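Local coordinates for protein Polyphosphate:AMP phosphotransferase (Meiothermus ruber H328, PDB 5O6M) that transfers phosphate from inorganic polyphosphate to nucleotides, converting AMP to ADP and ADP to ATP, at residues E44-L49 with I242-L247; K57-L62 with R154-E159. The protein carries 1 engineered substitution. One frame throughout, in Å; residues are numbered along the deposited sequence.

Contact 1: E44-L49 with I242-L247; sequences EKLQEL and ILVETL
L46 reaches across from helix 29-53 to V244 and L247 of helix 232-249, and one methyl does most of the touching. Its CB points at the other helix, and the first torsion places CG opposite the carbonyl carbon, on the amide side (chi1 -75°). CD1 thus lands on helix 232-249 beside V244 and L247, which lie three residues apart on it: L46 CD1 is 3.8 Å from V244 CG1 and 4.1 Å from L247 CB. The L46 and V244 side chains cross at about a right angle, so the leucine meets the valine with a branch end and does not lie alongside it. L46 CD1 also rests 3.8 Å from V244 O, a van der Waals contact with the helix backbone.

Both helices belong to the layer on one side of the parallel sheet of a P-loop NTPase fold, where the N-terminal and C-terminal helices of the core meet. L43, one turn before L46, extends the apolar seam by touching L243, V244 and L247.

Between these two segments the polar bonds are all internal to a helix. T246 OG1 donates to I242 O over 2.8 Å, and T246 N binds the same oxygen from the opposite face of its carbonyl plane. The oxygen is gripped twice, and the OG1 bond holds the hydroxyl against the helix backbone, while the T246 side chain packs on T162 and L164 of strand 161-169. Away from the seam, K45 packs on E187 of the second subunit, and E48 on R75 of the same neighbour.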
loop_
_atom_site.group_PDB
_atom_site.type_symbol
_atom_site.label_atom_id
_atom_site.label_comp_id
_atom_site.label_asym_id
_atom_site.label_seq_id
_atom_site.Cartn_x
_atom_site.Cartn_y
_atom_site.Cartn_z
ATOM N N GLU D 44 -28.718 0.864 -7.759
ATOM C CA GLU D 44 -28.327 -0.467 -7.307
ATOM C C GLU D 44 -28.105 -1.395 -8.493
ATOM O O GLU D 44 -27.082 -2.080 -8.584
ATOM C CB GLU D 44 -29.394 -1.048 -6.372
ATOM C CG GLU D 44 -29.512 -0.356 -5.020
ATOM C CD GLU D 44 -30.649 -0.913 -4.169
ATOM O OE1 GLU D 44 -30.950 -0.315 -3.112
ATOM O OE2 GLU D 44 -31.240 -1.948 -4.556
ATOM N N LYS D 45 -29.059 -1.415 -9.427
ATOM C CA LYS D 45 -28.979 -2.348 -10.546
ATOM C C LYS D 45 -27.858 -1.973 -11.505
ATOM O O LYS D 45 -27.203 -2.855 -12.073
ATOM C CB LYS D 45 -30.325 -2.400 -11.272
ATOM C CG LYS D 45 -30.581 -3.687 -12.046
ATOM C CD LYS D 45 -29.677 -3.799 -13.263
ATOM C CE LYS D 45 -30.130 -4.918 -14.184
ATOM N NZ LYS D 45 -29.300 -4.980 -15.421
ATOM N N LEU D 46 -27.621 -0.672 -11.705
ATOM C CA LEU D 46 -26.535 -0.252 -12.591
ATOM C C LEU D 46 -25.171 -0.579 -11.992
ATOM O O LEU D 46 -24.233 -0.932 -12.719
ATOM C CB LEU D 46 -26.647 1.242 -12.895
ATOM C CG LEU D 46 -27.742 1.664 -13.876
ATOM C CD1 LEU D 46 -28.174 3.097 -13.615
ATOM C CD2 LEU D 46 -27.257 1.508 -15.308
ATOM N N GLN D 47 -25.042 -0.462 -10.668
ATOM C CA GLN D 47 -23.787 -0.810 -10.009
ATOM C C GLN D 47 -23.440 -2.279 -10.231
ATOM O O GLN D 47 -22.279 -2.618 -10.495
ATOM C CB GLN D 47 -23.876 -0.483 -8.519
ATOM C CG GLN D 47 -22.594 -0.724 -7.744
ATOM C CD GLN D 47 -22.403 -2.179 -7.367
ATOM O OE1 GLN D 47 -21.281 -2.684 -7.343
ATOM N NE2 GLN D 47 -23.504 -2.861 -7.071
ATOM N N GLU D 48 -24.433 -3.169 -10.129
ATOM C CA GLU D 48 -24.172 -4.590 -10.344
ATOM C C GLU D 48 -23.676 -4.854 -11.760
ATOM O O GLU D 48 -22.824 -5.724 -11.975
ATOM C CB GLU D 48 -25.430 -5.412 -10.056
ATOM C CG GLU D 48 -25.991 -5.238 -8.649
ATOM C CD GLU D 48 -25.266 -6.096 -7.623
ATOM O OE1 GLU D 48 -25.626 -6.036 -6.427
ATOM O OE2 GLU D 48 -24.332 -6.827 -8.014
ATOM N N LEU D 49 -24.192 -4.111 -12.740
ATOM C CA LEU D 49 -23.663 -4.213 -14.098
ATOM C C LEU D 49 -22.209 -3.754 -14.154
ATOM O O LEU D 49 -21.342 -4.463 -14.678
ATOM C CB LEU D 49 -24.532 -3.402 -15.060
ATOM C CG LEU D 49 -25.425 -4.221 -15.998
ATOM C CD1 LEU D 49 -26.282 -3.306 -16.860
ATOM C CD2 LEU D 49 -24.603 -5.171 -16.864
ATOM N N ILE D 242 -28.038 12.802 -11.507
ATOM C CA ILE D 242 -26.834 12.982 -12.308
ATOM C C ILE D 242 -26.033 11.688 -12.357
ATOM O O ILE D 242 -25.581 11.262 -13.426
ATOM C CB ILE D 242 -26.006 14.159 -11.756
ATOM C CG1 ILE D 242 -26.778 15.472 -11.953
ATOM C CG2 ILE D 242 -24.627 14.212 -12.399
ATOM C CD1 ILE D 242 -26.274 16.631 -11.126
ATOM N N LEU D 243 -25.879 11.021 -11.212
ATOM C CA LEU D 243 -25.094 9.790 -11.175
ATOM C C LEU D 243 -25.727 8.690 -12.022
ATOM O O LEU D 243 -25.042 8.028 -12.811
ATOM C CB LEU D 243 -24.920 9.315 -9.732
ATOM C CG LEU D 243 -24.250 7.945 -9.604
ATOM C CD1 LEU D 243 -22.894 7.955 -10.287
ATOM C CD2 LEU D 243 -24.118 7.534 -8.144
ATOM N N VAL D 244 -27.037 8.480 -11.875
ATOM C CA VAL D 244 -27.693 7.374 -12.572
ATOM C C VAL D 244 -27.588 7.548 -14.082
ATOM O O VAL D 244 -27.220 6.615 -14.806
ATOM C CB VAL D 244 -29.159 7.242 -12.121
ATOM C CG1 VAL D 244 -29.943 6.418 -13.132
ATOM C CG2 VAL D 244 -29.228 6.602 -10.742
ATOM N N GLU D 245 -27.919 8.742 -14.584
ATOM C CA GLU D 245 -27.889 8.962 -16.028
ATOM C C GLU D 245 -26.491 8.735 -16.588
ATOM O O GLU D 245 -26.319 8.044 -17.601
ATOM C CB GLU D 245 -28.386 10.369 -16.364
ATOM C CG GLU D 245 -28.222 10.731 -17.835
ATOM C CD GLU D 245 -29.055 11.931 -18.247
ATOM O OE1 GLU D 245 -30.124 12.147 -17.636
ATOM O OE2 GLU D 245 -28.642 12.653 -19.182
ATOM N N THR D 246 -25.475 9.310 -15.938
ATOM C CA THR D 246 -24.093 9.053 -16.335
ATOM C C THR D 246 -23.819 7.555 -16.425
ATOM O O THR D 246 -23.188 7.082 -17.376
ATOM C CB THR D 246 -23.131 9.727 -15.356
ATOM O OG1 THR D 246 -23.438 11.125 -15.276
ATOM C CG2 THR D 246 -21.693 9.560 -15.824
ATOM N N LEU D 247 -24.271 6.792 -15.426
ATOM C CA LEU D 247 -24.076 5.344 -15.459
ATOM C C LEU D 247 -24.842 4.708 -16.615
ATOM O O LEU D 247 -24.332 3.794 -17.276
ATOM C CB LEU D 247 -24.490 4.730 -14.120
ATOM C CG LEU D 247 -23.571 5.090 -12.952
ATOM C CD1 LEU D 247 -24.082 4.524 -11.643
ATOM C CD2 LEU D 247 -22.158 4.588 -13.230
#

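Contact 2: K57-L62 with R154-E159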
loop_
_atom_site.group_PDB
_atom_site.type_symbol
_atom_site.label_atom_id
_atom_site.label_comp_id
_atom_site.label_asym_id
_atom_site.label_seq_id
_atom_site.Cartn_x
_atom_site.Cartn_y
_atom_site.Cartn_z
ATOM N N LYS D 57 -14.226 2.381 -14.879
ATOM C CA LYS D 57 -13.880 2.883 -13.556
ATOM C C LYS D 57 -14.655 4.166 -13.327
ATOM O O LYS D 57 -14.704 5.025 -14.211
ATOM C CB LYS D 57 -12.380 3.171 -13.421
ATOM C CG LYS D 57 -11.458 2.321 -14.262
ATOM C CD LYS D 57 -10.030 2.806 -14.058
ATOM C CE LYS D 57 -9.044 2.024 -14.882
ATOM N NZ LYS D 57 -8.888 2.637 -16.227
ATOM N N VAL D 58 -15.246 4.307 -12.147
ATOM C CA VAL D 58 -16.115 5.439 -11.854
ATOM C C VAL D 58 -15.642 6.109 -10.569
ATOM O O VAL D 58 -15.544 5.456 -9.523
ATOM C CB VAL D 58 -17.586 5.003 -11.746
ATOM C CG1 VAL D 58 -18.474 6.191 -11.437
ATOM C CG2 VAL D 58 -18.019 4.304 -13.037
ATOM N N LEU D 59 -15.360 7.409 -10.648
ATOM C CA LEU D 59 -14.872 8.202 -9.524
ATOM C C LEU D 59 -15.866 9.318 -9.230
ATOM O O LEU D 59 -16.152 10.143 -10.106
ATOM C CB LEU D 59 -13.486 8.781 -9.823
ATOM C CG LEU D 59 -12.925 9.792 -8.820
ATOM C CD1 LEU D 59 -12.698 9.164 -7.456
ATOM C CD2 LEU D 59 -11.630 10.400 -9.350
ATOM N N VAL D 60 -16.388 9.342 -8.005
ATOM C CA VAL D 60 -17.299 10.384 -7.543
ATOM C C VAL D 60 -16.578 11.215 -6.487
ATOM O O VAL D 60 -16.203 10.696 -5.427
ATOM C CB VAL D 60 -18.602 9.788 -6.989
ATOM C CG1 VAL D 60 -19.489 10.881 -6.408
ATOM C CG2 VAL D 60 -19.337 9.025 -8.079
ATOM N N VAL D 61 -16.392 12.504 -6.771
ATOM C CA VAL D 61 -15.750 13.438 -5.851
ATOM C C VAL D 61 -16.822 14.223 -5.105
ATOM O O VAL D 61 -17.788 14.705 -5.711
ATOM C CB VAL D 61 -14.804 14.390 -6.603
ATOM C CG1 VAL D 61 -14.186 15.396 -5.639
ATOM C CG2 VAL D 61 -13.720 13.599 -7.315
ATOM N N LEU D 62 -16.671 14.317 -3.782
ATOM C CA LEU D 62 -17.558 15.096 -2.925
ATOM C C LEU D 62 -16.736 16.135 -2.176
ATOM O O LEU D 62 -15.814 15.780 -1.431
ATOM C CB LEU D 62 -18.303 14.194 -1.941
ATOM C CG LEU D 62 -19.232 13.129 -2.523
ATOM C CD1 LEU D 62 -19.902 12.372 -1.398
ATOM C CD2 LEU D 62 -20.271 13.763 -3.431
ATOM N N ARG D 154 -7.277 14.657 -16.507
ATOM C CA ARG D 154 -7.282 14.337 -17.931
ATOM C C ARG D 154 -6.700 12.953 -18.185
ATOM O O ARG D 154 -7.243 12.179 -18.980
ATOM C CB ARG D 154 -6.503 15.381 -18.730
ATOM C CG ARG D 154 -6.388 15.006 -20.205
ATOM C CD ARG D 154 -5.274 15.757 -20.915
ATOM N NE ARG D 154 -5.498 17.196 -20.937
ATOM C CZ ARG D 154 -6.147 17.819 -21.915
ATOM N NH1 ARG D 154 -6.619 17.122 -22.941
ATOM N NH2 ARG D 154 -6.321 19.132 -21.873
ATOM N N MET D 155 -5.590 12.630 -17.523
ATOM C CA MET D 155 -4.985 11.313 -17.684
ATOM C C MET D 155 -5.933 10.220 -17.202
ATOM O O MET D 155 -6.114 9.196 -17.871
ATOM C CB MET D 155 -3.648 11.266 -16.935
ATOM C CG MET D 155 -2.906 9.941 -17.013
ATOM S SD MET D 155 -3.477 8.770 -15.767
ATOM C CE MET D 155 -3.281 9.730 -14.268
ATOM N N LEU D 156 -6.550 10.421 -16.035
ATOM C CA LEU D 156 -7.515 9.454 -15.519
ATOM C C LEU D 156 -8.632 9.191 -16.519
ATOM O O LEU D 156 -9.004 8.036 -16.765
ATOM C CB LEU D 156 -8.094 9.951 -14.196
ATOM C CG LEU D 156 -7.172 9.909 -12.982
ATOM C CD1 LEU D 156 -7.923 10.377 -11.750
ATOM C CD2 LEU D 156 -6.651 8.495 -12.780
ATOM N N ALA D 157 -9.200 10.255 -17.092
ATOM C CA ALA D 157 -10.325 10.084 -18.005
ATOM C C ALA D 157 -9.884 9.407 -19.298
ATOM O O ALA D 157 -10.530 8.463 -19.768
ATOM C CB ALA D 157 -10.979 11.438 -18.291
ATOM N N ASP D 158 -8.778 9.872 -19.884
ATOM C CA ASP D 158 -8.268 9.255 -21.105
ATOM C C ASP D 158 -8.097 7.749 -20.941
ATOM O O ASP D 158 -8.333 6.981 -21.882
ATOM C CB ASP D 158 -6.934 9.893 -21.501
ATOM C CG ASP D 158 -7.104 11.272 -22.114
ATOM O OD1 ASP D 158 -8.252 11.634 -22.460
ATOM O OD2 ASP D 158 -6.086 11.987 -22.259
ATOM N N GLU D 159 -7.676 7.310 -19.757
ATOM C CA GLU D 159 -7.368 5.910 -19.513
ATOM C C GLU D 159 -8.554 5.119 -18.970
ATOM O O GLU D 159 -8.371 3.977 -18.532
ATOM C CB GLU D 159 -6.167 5.790 -18.573
ATOM C CG GLU D 159 -4.887 6.386 -19.140
ATOM C CD GLU D 159 -4.360 5.614 -20.341
ATOM O OE1 GLU D 159 -4.543 4.378 -20.379
ATOM O OE2 GLU D 159 -3.741 6.234 -21.236
HETATM O O HOH W 1 -8.236 5.589 -15.580
#
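K57 and L59, on one face of strand 57-64, look toward L156 near the C-terminal end of helix 145-158 and E159 just beyond it, with the backbones well separated: the nearest pair, K57 CA and A157 CA, is 9.2 Å apart. Side chains must span that gap, and they do so in two ways.

The lysine does it with a polar end. Its chain runs extended through chi2 and chi3 and then bends at chi4 (89°), which turns the ammonium toward the helix end. A water links the two elements there: K57 NZ donates to it over 3.1 Å, and the water in turn donates to L156 O at 2.8 Å. That carbonyl also takes a weak bond from E159 N as the chain leaves the helix. K57 NZ lies 2.7 Å from E159 O as well, but at too poor an angle to count as a hydrogen bond. A positive group beside these C-terminal carbonyls would be expected to interact favourably with the helix dipole. The E159 carboxylate is a different matter: K57 NZ remains 6.3 Å from E159 OE1, and the acid instead forms a salt bridge with R145 of the third subunit.

The leucines meet by their methyls alone. L156 sets out obliquely, yet its end swings nearer, bringing L156 CD1 to 4.4 Å from L59 CD2, a loose apolar touch.

Beyond the helix end lies the third subunit, where H148 is hydrogen-bonded to D158. In the fold, helix 145-158 leads through a short turn into strand 161-169, which runs parallel to 57-64 and binds K57 and L59 through the backbone; strand 117-121 flanks 57-64 on its other side.

In the fold
Contacts 1 and 2 illustrate how a central strand is sandwiched between helices. Both are buried, their centres about 16 Å apart, but they lie on opposite faces of the sheet: V58 turns its CG2 to CD2 of L247 at 4.2 Å, while its neighbours K57 and L59 face the other layer. Helix 29-53 is followed by strand 57-64, and contact 2 as a whole is nested within the loop closed by contact 1. Contact 1 joins helix to helix by apolar side-chain packing; contact 2 joins strand to helix end and adds a water-mediated polar link. Further along, strand 57-64 leads toward K70 and D71 of the ATP pocket.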